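Local atomic coordinates of adenosine deaminase (Burkholderia ambifaria, PDB entry 4GXW), a protein that binds zinc and, as a member of the adenosine and AMP deaminase family of amidohydrolases, probably catalyses hydrolytic deamination of a purine base or nucleoside. Residues T244-P249 / R287-L292; F262-T267 / L294-N299; R190-P195 / F220-R225; D278-R283 / S319-T324. All coordinates share one frame; numbering follows the deposited sequence. Where two conformers were deposited one is given.

Overall arrangement
From the N terminus, contact 3 closes first, joining the loops that follow strands 184-188 and 212-217. The other three come later and interlock: the segments of contacts 1, 2 and 4 alternate along the chain, so each crosses the other two and none nests. Contact 2 pairs strands 261-264 and 295-298, contact 1 packs the loop before helix 249-258 on the loop leading to strand 295-298, and contact 4 sets helix 280-283 against the turn between helices 310-319 and 325-338. Thr244 OG1 reaches Met222 O, tying contact 1 to contact 3. Contact 2 touches contact 1 through Ile296 and contact 4 through Pro266, whereas contacts 3 and 4 stay about 24 Å apart between centres.

Contact 1 (T244-P249 / R287-L292); sequences TIVDNP and RKMPGL
Met289 O takes the backbone N of Leu292 at 3.0 Å and probably that of Leu294 as well, and this turn presents the Met289 and Leu292 side chains to Val246. Contact between the segments is entirely apolar. With Val246 CG1 anti to its own carbonyl carbon (chi1 -57°), that methyl enters the angle between two side chains it crosses at about right angles: it lies 3.7 Å from Met289 CG and 3.8 Å from Leu292 CD1. In the (beta/alpha)8 barrel of this family, 244-249 connects strand 238-239 to helix 249-258, and 287-292 leads into strand 295-298. Residues 244-247 end a 3-10 segment, with Asn248 N bonded to Ile245 O at 2.9 Å before Asn248 takes the N-cap position of helix 249-258. Met289 bends at chi3 (82°), so that CE turns toward Ile245, whose side chain has two conformers. At the solvent side, Leu292 CD2 rests 4.3 Å from Pro249 CB, while Val246 also touches Pro285.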
loop_
_atom_site.group_PDB
_atom_site.type_symbol
_atom_site.label_atom_id
_atom_site.label_comp_id
_atom_site.label_asym_id
_atom_site.label_seq_id
_atom_site.Cartn_x
_atom_site.Cartn_y
_atom_site.Cartn_z
ATOM N N THR A 244 14.768 -6.962 -1.355
ATOM C CA THR A 244 16.157 -7.383 -1.505
ATOM C C THR A 244 16.826 -7.797 -0.190
ATOM O O THR A 244 17.952 -8.290 -0.197
ATOM C CB THR A 244 16.987 -6.312 -2.219
ATOM O OG1 THR A 244 16.857 -5.075 -1.515
ATOM C CG2 THR A 244 16.490 -6.120 -3.661
ATOM N N ILE A 245 16.132 -7.617 0.931
ATOM C CA ILE A 245 16.656 -8.085 2.213
ATOM C C ILE A 245 16.921 -9.593 2.192
ATOM O O ILE A 245 17.767 -10.078 2.939
ATOM C CB ILE A 245 15.736 -7.695 3.401
ATOM C CG1 ILE A 245 16.501 -7.771 4.723
ATOM C CG2 ILE A 245 14.482 -8.549 3.430
ATOM C CD1 ILE A 245 15.630 -7.570 5.942
ATOM N N VAL A 246 16.240 -10.329 1.312
ATOM C CA VAL A 246 16.456 -11.773 1.218
ATOM C C VAL A 246 17.886 -12.105 0.794
ATOM O O VAL A 246 18.341 -13.235 0.981
ATOM C CB VAL A 246 15.462 -12.474 0.269
ATOM C CG1 VAL A 246 14.028 -12.197 0.698
ATOM C CG2 VAL A 246 15.701 -12.045 -1.176
ATOM N N ASP A 247 18.591 -11.119 0.238
ATOM C CA ASP A 247 19.993 -11.287 -0.148
ATOM C C ASP A 247 20.918 -11.379 1.067
ATOM O O ASP A 247 22.075 -11.777 0.935
ATOM C CB ASP A 247 20.454 -10.131 -1.044
ATOM C CG ASP A 247 19.735 -10.093 -2.377
ATOM O OD1 ASP A 247 19.213 -11.138 -2.809
ATOM O OD2 ASP A 247 19.708 -9.015 -3.006
ATOM N N ASN A 248 20.411 -11.013 2.242
ATOM C CA ASN A 248 21.215 -10.987 3.465
ATOM C C ASN A 248 20.501 -11.745 4.581
ATOM O O ASN A 248 19.778 -11.154 5.382
ATOM C CB ASN A 248 21.479 -9.533 3.890
ATOM C CG ASN A 248 22.435 -9.413 5.073
ATOM O OD1 ASN A 248 22.595 -10.337 5.865
ATOM N ND2 ASN A 248 23.058 -8.249 5.205
ATOM N N PRO A 249 20.689 -13.070 4.630
ATOM C CA PRO A 249 19.985 -13.818 5.676
ATOM C C PRO A 249 20.389 -13.412 7.099
ATOM O O PRO A 249 19.576 -13.579 8.008
ATOM C CB PRO A 249 20.331 -15.284 5.376
ATOM C CG PRO A 249 21.452 -15.251 4.378
ATOM C CD PRO A 249 21.340 -13.949 3.644
ATOM N N ARG A 287 8.135 -14.320 -2.002
ATOM C CA ARG A 287 7.800 -15.718 -1.743
ATOM C C ARG A 287 8.663 -16.322 -0.626
ATOM O O ARG A 287 8.203 -17.203 0.113
ATOM C CB ARG A 287 7.946 -16.535 -3.035
ATOM C CG ARG A 287 7.412 -17.954 -2.975
ATOM C CD ARG A 287 7.827 -18.745 -4.215
ATOM N NE ARG A 287 7.148 -20.034 -4.270
ATOM C CZ ARG A 287 6.039 -20.247 -4.968
ATOM N NH1 ARG A 287 5.466 -21.444 -4.966
ATOM N NH2 ARG A 287 5.511 -19.255 -5.676
ATOM N N LYS A 288 9.894 -15.835 -0.505
ATOM C CA LYS A 288 10.869 -16.385 0.436
ATOM C C LYS A 288 10.869 -15.675 1.787
ATOM O O LYS A 288 11.494 -16.149 2.728
ATOM C CB LYS A 288 12.288 -16.274 -0.133
ATOM C CG LYS A 288 12.517 -16.863 -1.512
ATOM C CD LYS A 288 13.876 -16.403 -2.044
ATOM C CE LYS A 288 14.275 -17.105 -3.335
ATOM N NZ LYS A 288 13.620 -16.502 -4.533
ATOM N N MET A 289 10.213 -14.525 1.881
ATOM C CA MET A 289 10.362 -13.709 3.089
ATOM C C MET A 289 9.869 -14.367 4.402
ATOM O O MET A 289 10.586 -14.346 5.409
ATOM C CB MET A 289 9.802 -12.290 2.882
ATOM C CG MET A 289 10.648 -11.454 1.910
ATOM S SD MET A 289 9.864 -9.932 1.360
ATOM C CE MET A 289 10.195 -8.822 2.727
ATOM N N PRO A 290 8.672 -14.980 4.400
ATOM C CA PRO A 290 8.216 -15.609 5.648
ATOM C C PRO A 290 9.124 -16.758 6.115
ATOM O O PRO A 290 9.348 -16.917 7.318
ATOM C CB PRO A 290 6.802 -16.106 5.293
ATOM C CG PRO A 290 6.341 -15.152 4.219
ATOM C CD PRO A 290 7.593 -14.929 3.392
ATOM N N GLY A 291 9.660 -17.540 5.174
ATOM C CA GLY A 291 10.572 -18.624 5.510
ATOM C C GLY A 291 11.880 -18.131 6.114
ATOM O O GLY A 291 12.602 -18.895 6.755
ATOM N N LEU A 292 12.190 -16.857 5.899
ATOM C CA LEU A 292 13.356 -16.223 6.496
ATOM C C LEU A 292 13.007 -15.577 7.846
ATOM O O LEU A 292 13.829 -14.869 8.439
ATOM C CB LEU A 292 13.948 -15.197 5.526
ATOM C CG LEU A 292 14.819 -15.791 4.415
ATOM C CD1 LEU A 292 15.026 -14.794 3.282
ATOM C CD2 LEU A 292 16.159 -16.226 5.000
#

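Contact 2 (F262-T267 / L294-N299); sequences FTVVPT and LKIHPN
Val264 N donates to His297 O at 2.8 Å in an almost straight bond (169°). Phe262 N makes a similarly straight bond to Lys295 O, 2.9 Å long. The return bonds, His297 N to Phe262 O and Asn299 N to Val264 O, are weak, and CA-H...O contacts supplement them: Phe262 O is 3.3 Å from Ile296 CA. This is a parallel ladder, its short strands turned 34° from each other. Past its end, one water accepts from Thr267 N and donates to Asn299 O.

Asn299 ND2 donates to His297 ND1 at 3.0 Å, tilted out of the imidazole plane. Its OD1 takes Leu34 N, while Thr263 OG1 is hydrogen-bonded to Asp240 OD1 and to ND1 of the zinc ligand His35. In the packing, Val264 CG1 meets Ile296 CB at 3.9 Å, the side chains crossing at about a right angle. Phe262 CE1 lies 3.9 Å from Leu294 CD2, with Lys295 O at the ring's edge.

The pair helps close the (beta/alpha)8 barrel: Thr263 bonds through its backbone to Val239 and His241, His297 and Asn299 touch strand 31-33, and helices 310-319 and 325-338 cover Ile296 and Pro298.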
loop_
_atom_site.group_PDB
_atom_site.type_symbol
_atom_site.label_atom_id
_atom_site.label_comp_id
_atom_site.label_asym_id
_atom_site.label_seq_id
_atom_site.Cartn_x
_atom_site.Cartn_y
_atom_site.Cartn_z
ATOM N N PHE A 262 6.895 -5.950 7.205
ATOM C CA PHE A 262 7.181 -5.547 5.830
ATOM C C PHE A 262 5.875 -5.558 5.040
ATOM O O PHE A 262 5.209 -6.592 4.953
ATOM C CB PHE A 262 8.154 -6.543 5.176
ATOM C CG PHE A 262 9.531 -6.514 5.767
ATOM C CD1 PHE A 262 9.789 -7.115 6.996
ATOM C CD2 PHE A 262 10.569 -5.891 5.103
ATOM C CE1 PHE A 262 11.065 -7.086 7.549
ATOM C CE2 PHE A 262 11.853 -5.856 5.656
ATOM C CZ PHE A 262 12.096 -6.454 6.874
ATOM N N THR A 263 5.501 -4.421 4.462
ATOM C CA THR A 263 4.331 -4.398 3.604
ATOM C C THR A 263 4.786 -4.883 2.236
ATOM O O THR A 263 5.826 -4.461 1.736
ATOM C CB THR A 263 3.659 -3.006 3.547
ATOM O OG1 THR A 263 4.495 -2.089 2.831
ATOM C CG2 THR A 263 3.385 -2.469 4.948
ATOM N N VAL A 264 4.034 -5.799 1.644
ATOM C CA VAL A 264 4.428 -6.380 0.358
ATOM C C VAL A 264 3.295 -6.259 -0.648
ATOM O O VAL A 264 2.119 -6.140 -0.274
ATOM C CB VAL A 264 4.902 -7.854 0.500
ATOM C CG1 VAL A 264 6.113 -7.951 1.452
ATOM C CG2 VAL A 264 3.749 -8.751 0.963
ATOM N N VAL A 265 3.660 -6.276 -1.924
ATOM C CA VAL A 265 2.724 -5.991 -2.998
ATOM C C VAL A 265 2.910 -7.056 -4.076
ATOM O O VAL A 265 3.874 -7.009 -4.846
ATOM C CB VAL A 265 2.987 -4.577 -3.581
ATOM C CG1 VAL A 265 2.027 -4.274 -4.722
ATOM C CG2 VAL A 265 2.897 -3.514 -2.476
ATOM N N PRO A 266 2.004 -8.045 -4.124
ATOM C CA PRO A 266 2.163 -9.099 -5.133
ATOM C C PRO A 266 2.204 -8.558 -6.559
ATOM O O PRO A 266 2.933 -9.094 -7.397
ATOM C CB PRO A 266 0.961 -10.030 -4.886
ATOM C CG PRO A 266 0.090 -9.343 -3.870
ATOM C CD PRO A 266 0.942 -8.347 -3.152
ATOM N N THR A 267 1.474 -7.482 -6.830
ATOM C CA THR A 267 1.473 -6.883 -8.161
ATOM C C THR A 267 2.607 -5.881 -8.410
ATOM O O THR A 267 2.509 -5.084 -9.344
ATOM C CB THR A 267 0.129 -6.189 -8.445
ATOM O OG1 THR A 267 -0.143 -5.232 -7.412
ATOM C CG2 THR A 267 -0.991 -7.221 -8.480
ATOM N N LEU A 294 10.565 -13.381 8.463
ATOM C CA LEU A 294 10.043 -12.022 8.379
ATOM C C LEU A 294 8.525 -12.001 8.396
ATOM O O LEU A 294 7.878 -12.883 7.827
ATOM C CB LEU A 294 10.546 -11.334 7.109
ATOM C CG LEU A 294 12.063 -11.326 6.932
ATOM C CD1 LEU A 294 12.427 -10.716 5.589
ATOM C CD2 LEU A 294 12.737 -10.558 8.062
ATOM N N LYS A 295 7.965 -10.990 9.056
ATOM C CA LYS A 295 6.527 -10.739 9.059
ATOM C C LYS A 295 6.151 -9.904 7.853
ATOM O O LYS A 295 6.555 -8.742 7.765
ATOM C CB LYS A 295 6.126 -9.973 10.327
ATOM C CG LYS A 295 6.255 -10.757 11.616
ATOM C CD LYS A 295 5.638 -9.980 12.782
ATOM C CE LYS A 295 5.598 -10.807 14.061
ATOM N NZ LYS A 295 4.817 -10.116 15.131
ATOM N N ILE A 296 5.394 -10.480 6.929
ATOM C CA ILE A 296 4.917 -9.735 5.776
ATOM C C ILE A 296 3.407 -9.536 5.831
ATOM O O ILE A 296 2.698 -10.246 6.553
ATOM C CB ILE A 296 5.337 -10.368 4.420
ATOM C CG1 ILE A 296 4.546 -11.654 4.138
ATOM C CG2 ILE A 296 6.848 -10.607 4.386
ATOM C CD1 ILE A 296 4.860 -12.280 2.772
ATOM N N HIS A 297 2.929 -8.588 5.036
ATOM C CA HIS A 297 1.516 -8.252 4.978
ATOM C C HIS A 297 1.216 -7.754 3.574
ATOM O O HIS A 297 1.834 -6.794 3.127
ATOM C CB HIS A 297 1.189 -7.170 6.007
ATOM C CG HIS A 297 -0.227 -6.700 5.938
ATOM N ND1 HIS A 297 -0.584 -5.513 5.338
ATOM C CD2 HIS A 297 -1.376 -7.272 6.373
ATOM C CE1 HIS A 297 -1.898 -5.370 5.411
ATOM N NE2 HIS A 297 -2.402 -6.425 6.028
ATOM N N PRO A 298 0.285 -8.412 2.869
ATOM C CA PRO A 298 0.027 -8.072 1.463
ATOM C C PRO A 298 -0.920 -6.883 1.292
ATOM O O PRO A 298 -1.825 -6.689 2.113
ATOM C CB PRO A 298 -0.623 -9.341 0.924
ATOM C CG PRO A 298 -1.375 -9.867 2.108
ATOM C CD PRO A 298 -0.505 -9.578 3.301
ATOM N N ASN A 299 -0.709 -6.113 0.221
ATOM C CA ASN A 299 -1.418 -4.869 -0.016
ATOM C C ASN A 299 -1.553 -4.627 -1.514
ATOM O O ASN A 299 -0.885 -5.293 -2.306
ATOM C CB ASN A 299 -0.642 -3.712 0.611
ATOM C CG ASN A 299 -0.666 -3.745 2.113
ATOM O OD1 ASN A 299 -1.578 -3.212 2.719
ATOM N ND2 ASN A 299 0.343 -4.372 2.727
HETATM O O HOH W 1 -0.830 -6.371 -5.012
#

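Contact 3 (R190-P195 / F220-R225); sequences RENDRP and FGMPWR
A single water provides the polar link across this contact, accepting from Asn192 ND2 at 2.9 Å and donating to Phe220 O at 2.8 Å. The Glu191 carboxylate is gripped from beside the second segment: OE2 takes Asn226 ND2 and Gly218 N, and OE1 takes Glu219 N. Three donors hold the carboxylate in place.

The remaining contacts are van der Waals. Glu191 has CG anti to its backbone N (chi1 -168°) and stretches out straight, running alongside Met222 in the opposite direction, with Met222 CG 3.8 Å from Glu191 CG. Bends at chi2 and chi3 then carry the thioether to Asn192, where Met222 CE comes within 3.3 Å of Asn192 ND2 and SD lies 3.7 Å from Asn192 CA. Phe220 meets the first two residues of the turn, Glu191 and Asn192: its CD2 is 3.8 Å from Glu191 CB, and its CG is 3.8 Å from Asn192 OD1, with amide and ring planes 55° apart. Asn192 CB in turn lies over one face of the Arg190 guanidinium.

Residues 191-194 form a type II beta turn after strand 184-188. The partner loop runs from strand 212-217, which carries the zinc ligand His216, into helix 224-232.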
loop_
_atom_site.group_PDB
_atom_site.type_symbol
_atom_site.label_atom_id
_atom_site.label_comp_id
_atom_site.label_asym_id
_atom_site.label_seq_id
_atom_site.Cartn_x
_atom_site.Cartn_y
_atom_site.Cartn_z
ATOM N N ARG A 190 10.766 7.176 -7.237
ATOM C CA ARG A 190 11.820 6.290 -7.740
ATOM C C ARG A 190 12.999 6.193 -6.776
ATOM O O ARG A 190 13.609 7.200 -6.441
ATOM C CB ARG A 190 12.287 6.729 -9.130
ATOM C CG ARG A 190 13.187 5.722 -9.847
ATOM C CD ARG A 190 13.534 6.184 -11.264
ATOM N NE ARG A 190 14.457 5.273 -11.944
ATOM C CZ ARG A 190 15.756 5.505 -12.109
ATOM N NH1 ARG A 190 16.520 4.618 -12.738
ATOM N NH2 ARG A 190 16.296 6.626 -11.643
ATOM N N GLU A 191 13.312 4.975 -6.336
ATOM C CA GLU A 191 14.338 4.761 -5.314
ATOM C C GLU A 191 15.761 4.901 -5.869
ATOM O O GLU A 191 16.682 5.323 -5.153
ATOM C CB GLU A 191 14.131 3.386 -4.649
ATOM C CG GLU A 191 14.942 3.152 -3.389
ATOM C CD GLU A 191 14.624 1.826 -2.708
ATOM O OE1 GLU A 191 13.638 1.152 -3.102
ATOM O OE2 GLU A 191 15.381 1.449 -1.782
ATOM N N ASN A 192 15.938 4.565 -7.144
ATOM C CA ASN A 192 17.263 4.571 -7.765
ATOM C C ASN A 192 17.979 5.906 -7.575
ATOM O O ASN A 192 17.418 6.959 -7.878
ATOM C CB ASN A 192 17.158 4.295 -9.268
ATOM C CG ASN A 192 16.332 3.068 -9.589
ATOM O OD1 ASN A 192 15.145 3.005 -9.268
ATOM N ND2 ASN A 192 16.950 2.097 -10.257
ATOM N N ASP A 193 19.204 5.848 -7.064
ATOM C CA ASP A 193 20.041 7.038 -6.887
ATOM C C ASP A 193 19.517 8.076 -5.886
ATOM O O ASP A 193 20.067 9.181 -5.800
ATOM C CB ASP A 193 20.312 7.713 -8.238
ATOM C CG ASP A 193 20.917 6.764 -9.244
ATOM O OD1 ASP A 193 21.916 6.101 -8.902
ATOM O OD2 ASP A 193 20.378 6.659 -10.366
ATOM N N ARG A 194 18.478 7.727 -5.132
ATOM C CA ARG A 194 17.914 8.615 -4.119
ATOM C C ARG A 194 17.814 7.846 -2.804
ATOM O O ARG A 194 16.720 7.513 -2.332
ATOM C CB ARG A 194 16.542 9.153 -4.545
ATOM C CG ARG A 194 16.526 9.830 -5.911
ATOM C CD ARG A 194 17.409 11.065 -5.940
ATOM N NE ARG A 194 16.826 12.154 -5.160
ATOM C CZ ARG A 194 17.420 13.319 -4.941
ATOM N NH1 ARG A 194 18.631 13.558 -5.427
ATOM N NH2 ARG A 194 16.804 14.247 -4.222
ATOM N N PRO A 195 18.968 7.545 -2.199
ATOM C CA PRO A 195 18.985 6.606 -1.074
ATOM C C PRO A 195 18.365 7.195 0.195
ATOM O O PRO A 195 18.316 8.418 0.364
ATOM C CB PRO A 195 20.475 6.319 -0.894
ATOM C CG PRO A 195 21.132 7.564 -1.348
ATOM C CD PRO A 195 20.322 8.019 -2.533
ATOM N N PHE A 220 12.814 -2.088 -6.866
ATOM C CA PHE A 220 13.586 -1.891 -8.100
ATOM C C PHE A 220 14.958 -2.577 -8.075
ATOM O O PHE A 220 15.876 -2.169 -8.792
ATOM C CB PHE A 220 13.791 -0.398 -8.414
ATOM C CG PHE A 220 12.542 0.435 -8.294
ATOM C CD1 PHE A 220 11.596 0.437 -9.309
ATOM C CD2 PHE A 220 12.328 1.243 -7.178
ATOM C CE1 PHE A 220 10.448 1.213 -9.207
ATOM C CE2 PHE A 220 11.184 2.020 -7.070
ATOM C CZ PHE A 220 10.245 2.006 -8.091
ATOM N N GLY A 221 15.105 -3.600 -7.242
ATOM C CA GLY A 221 16.381 -4.270 -7.093
ATOM C C GLY A 221 17.429 -3.441 -6.373
ATOM O O GLY A 221 18.613 -3.760 -6.432
ATOM N N MET A 222 17.009 -2.380 -5.688
ATOM C CA MET A 222 17.964 -1.548 -4.958
ATOM C C MET A 222 18.592 -2.341 -3.812
ATOM O O MET A 222 17.992 -3.299 -3.316
ATOM C CB MET A 222 17.304 -0.255 -4.464
ATOM C CG MET A 222 16.991 0.735 -5.575
ATOM S SD MET A 222 18.461 1.289 -6.476
ATOM C CE MET A 222 18.382 0.245 -7.929
ATOM N N PRO A 223 19.813 -1.960 -3.402
ATOM C CA PRO A 223 20.567 -2.774 -2.442
ATOM C C PRO A 223 19.845 -3.000 -1.111
ATOM O O PRO A 223 19.142 -2.103 -0.624
ATOM C CB PRO A 223 21.836 -1.941 -2.206
ATOM C CG PRO A 223 21.989 -1.119 -3.449
ATOM C CD PRO A 223 20.590 -0.801 -3.880
ATOM N N TRP A 224 20.040 -4.180 -0.515
ATOM C CA TRP A 224 19.519 -4.446 0.827
ATOM C C TRP A 224 20.031 -3.420 1.840
ATOM O O TRP A 224 19.391 -3.186 2.869
ATOM C CB TRP A 224 19.820 -5.880 1.286
ATOM C CG TRP A 224 21.278 -6.232 1.378
ATOM C CD1 TRP A 224 22.010 -6.947 0.469
ATOM C CD2 TRP A 224 22.179 -5.917 2.450
ATOM N NE1 TRP A 224 23.305 -7.075 0.900
ATOM C CE2 TRP A 224 23.436 -6.454 2.113
ATOM C CE3 TRP A 224 22.044 -5.223 3.657
ATOM C CZ2 TRP A 224 24.554 -6.314 2.939
ATOM C CZ3 TRP A 224 23.151 -5.090 4.477
ATOM C CH2 TRP A 224 24.390 -5.634 4.112
ATOM N N ARG A 225 21.169 -2.789 1.547
ATOM C CA ARG A 225 21.683 -1.702 2.389
ATOM C C ARG A 225 20.628 -0.635 2.646
ATOM O O ARG A 225 20.573 -0.054 3.729
ATOM C CB ARG A 225 22.913 -1.046 1.753
ATOM C CG ARG A 225 24.253 -1.503 2.313
ATOM C CD ARG A 225 25.416 -1.181 1.363
ATOM N NE ARG A 225 25.703 0.251 1.223
ATOM C CZ ARG A 225 25.207 1.045 0.273
ATOM N NH1 ARG A 225 25.551 2.328 0.240
ATOM N NH2 ARG A 225 24.367 0.566 -0.641
HETATM O O HOH W 2 16.159 -0.608 -11.040
#

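Contact 4 (D278-R283 / S319-T324); sequences DQWAER and SHFGFT
Trp280 has CG anti to its backbone N (chi1 168°), which swings the indole toward the other segment, and Phe321, with CG beside its own N (chi1 -67°), turns its ring to meet it. The result is a T-shaped pair in which the edge of Phe321 faces the indole. Phe321 CZ lies 3.4 Å from Trp280 CH2, over one face but toward the rim, and the planes stand at 71°. His320 comes to a different side of the indole: its CD2 is at the indole edge, 3.8 Å from Trp280 CZ3.

Both nitrogens of the imidazole are engaged. ND1 is 2.7 Å from Ser319 OG in a hydrogen bond that lies in the ring plane, and NE2 bonds to Pro10 O, so the rotation of the ring is well fixed. Ala281 packs beside the rings: Ala281 CB is 3.6 Å from His320 O, and Ala281 O is 3.6 Å from Phe321 CD1. Arg287 NH2 bridges the two segments by donating to both Ala281 O and His320 O.

The three rings of Trp280, His320 and Phe321 form an aromatic cluster, which packs short helix 280-283 against the turn joining helices 310-319 and 325-338 on the outside of the barrel.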
loop_
_atom_site.group_PDB
_atom_site.type_symbol
_atom_site.label_atom_id
_atom_site.label_comp_id
_atom_site.label_asym_id
_atom_site.label_seq_id
_atom_site.Cartn_x
_atom_site.Cartn_y
_atom_site.Cartn_z
ATOM N N ASP A 278 7.204 -17.096 -16.909
ATOM C CA ASP A 278 7.246 -18.463 -16.386
ATOM C C ASP A 278 8.036 -18.587 -15.075
ATOM O O ASP A 278 8.069 -19.654 -14.459
ATOM C CB ASP A 278 7.791 -19.434 -17.445
ATOM C CG ASP A 278 9.310 -19.468 -17.494
ATOM O OD1 ASP A 278 9.944 -18.398 -17.408
ATOM O OD2 ASP A 278 9.870 -20.575 -17.643
ATOM N N GLN A 279 8.661 -17.496 -14.642
ATOM C CA GLN A 279 9.467 -17.530 -13.424
ATOM C C GLN A 279 9.047 -16.489 -12.388
ATOM O O GLN A 279 9.560 -16.479 -11.272
ATOM C CB GLN A 279 10.956 -17.358 -13.756
ATOM C CG GLN A 279 11.696 -18.663 -14.025
ATOM C CD GLN A 279 13.200 -18.478 -14.032
ATOM O OE1 GLN A 279 13.759 -17.907 -14.969
ATOM N NE2 GLN A 279 13.862 -18.946 -12.978
ATOM N N TRP A 280 8.117 -15.613 -12.758
ATOM C CA TRP A 280 7.715 -14.512 -11.880
ATOM C C TRP A 280 7.254 -14.971 -10.492
ATOM O O TRP A 280 7.789 -14.520 -9.473
ATOM C CB TRP A 280 6.645 -13.648 -12.558
ATOM C CG TRP A 280 5.976 -12.685 -11.633
ATOM C CD1 TRP A 280 6.472 -11.492 -11.188
ATOM C CD2 TRP A 280 4.680 -12.826 -11.041
ATOM N NE1 TRP A 280 5.564 -10.890 -10.348
ATOM C CE2 TRP A 280 4.456 -11.690 -10.242
ATOM C CE3 TRP A 280 3.689 -13.809 -11.112
ATOM C CZ2 TRP A 280 3.275 -11.504 -9.521
ATOM C CZ3 TRP A 280 2.521 -13.628 -10.389
ATOM C CH2 TRP A 280 2.325 -12.485 -9.600
ATOM N N ALA A 281 6.280 -15.871 -10.444
ATOM C CA ALA A 281 5.770 -16.342 -9.159
ATOM C C ALA A 281 6.844 -17.095 -8.379
ATOM O O ALA A 281 6.930 -16.988 -7.153
ATOM C CB ALA A 281 4.552 -17.219 -9.358
ATOM N N GLU A 282 7.659 -17.859 -9.095
ATOM C CA GLU A 282 8.703 -18.671 -8.478
ATOM C C GLU A 282 9.857 -17.873 -7.874
ATOM O O GLU A 282 10.385 -18.237 -6.818
ATOM C CB GLU A 282 9.261 -19.647 -9.510
ATOM C CG GLU A 282 8.316 -20.776 -9.840
ATOM C CD GLU A 282 8.121 -21.700 -8.664
ATOM O OE1 GLU A 282 9.139 -22.074 -8.035
ATOM O OE2 GLU A 282 6.957 -22.043 -8.360
ATOM N N ARG A 283 10.243 -16.789 -8.544
ATOM C CA ARG A 283 11.473 -16.079 -8.196
ATOM C C ARG A 283 11.268 -14.745 -7.495
ATOM O O ARG A 283 12.237 -14.079 -7.123
ATOM C CB ARG A 283 12.342 -15.876 -9.433
ATOM C CG ARG A 283 12.951 -17.163 -9.959
ATOM C CD ARG A 283 13.689 -17.926 -8.859
ATOM N NE ARG A 283 14.704 -17.101 -8.208
ATOM C CZ ARG A 283 15.960 -16.991 -8.630
ATOM N NH1 ARG A 283 16.360 -17.655 -9.707
ATOM N NH2 ARG A 283 16.819 -16.211 -7.981
ATOM N N SER A 319 -2.956 -18.199 -4.461
ATOM C CA SER A 319 -3.043 -18.844 -5.770
ATOM C C SER A 319 -1.695 -18.962 -6.473
ATOM O O SER A 319 -1.476 -19.898 -7.229
ATOM C CB SER A 319 -4.019 -18.086 -6.680
ATOM O OG SER A 319 -3.565 -16.762 -6.904
ATOM N N HIS A 320 -0.813 -17.995 -6.249
ATOM C CA HIS A 320 0.448 -17.929 -6.997
ATOM C C HIS A 320 1.701 -18.116 -6.151
ATOM O O HIS A 320 2.705 -18.637 -6.645
ATOM C CB HIS A 320 0.570 -16.600 -7.749
ATOM C CG HIS A 320 -0.328 -16.482 -8.941
ATOM N ND1 HIS A 320 -1.703 -16.418 -8.844
ATOM C CD2 HIS A 320 -0.041 -16.402 -10.262
ATOM C CE1 HIS A 320 -2.224 -16.305 -10.053
ATOM N NE2 HIS A 320 -1.237 -16.292 -10.932
ATOM N N PHE A 321 1.654 -17.709 -4.889
ATOM C CA PHE A 321 2.876 -17.643 -4.098
ATOM C C PHE A 321 3.042 -18.752 -3.055
ATOM O O PHE A 321 3.973 -18.714 -2.242
ATOM C CB PHE A 321 3.064 -16.237 -3.528
ATOM C CG PHE A 321 3.325 -15.214 -4.594
ATOM C CD1 PHE A 321 4.572 -15.142 -5.189
ATOM C CD2 PHE A 321 2.319 -14.377 -5.050
ATOM C CE1 PHE A 321 4.827 -14.228 -6.195
ATOM C CE2 PHE A 321 2.562 -13.458 -6.057
ATOM C CZ PHE A 321 3.826 -13.377 -6.625
ATOM N N GLY A 322 2.161 -19.744 -3.109
ATOM C CA GLY A 322 2.309 -20.941 -2.303
ATOM C C GLY A 322 1.987 -20.800 -0.831
ATOM O O GLY A 322 2.330 -21.676 -0.042
ATOM N N PHE A 323 1.325 -19.718 -0.448
ATOM C CA PHE A 323 1.007 -19.532 0.961
ATOM C C PHE A 323 -0.298 -20.223 1.316
ATOM O O PHE A 323 -1.278 -20.141 0.575
ATOM C CB PHE A 323 0.991 -18.049 1.314
ATOM C CG PHE A 323 2.337 -17.404 1.189
ATOM C CD1 PHE A 323 3.407 -17.861 1.952
ATOM C CD2 PHE A 323 2.551 -16.374 0.284
ATOM C CE1 PHE A 323 4.667 -17.279 1.834
ATOM C CE2 PHE A 323 3.805 -15.783 0.163
ATOM C CZ PHE A 323 4.862 -16.243 0.938
ATOM N N THR A 324 -0.296 -20.908 2.453
ATOM C CA THR A 324 -1.467 -21.660 2.889
ATOM C C THR A 324 -2.460 -20.784 3.632
ATOM O O THR A 324 -2.163 -19.631 3.974
ATOM C CB THR A 324 -1.063 -22.770 3.849
ATOM O OG1 THR A 324 -0.500 -22.179 5.027
ATOM C CG2 THR A 324 -0.046 -23.714 3.191
#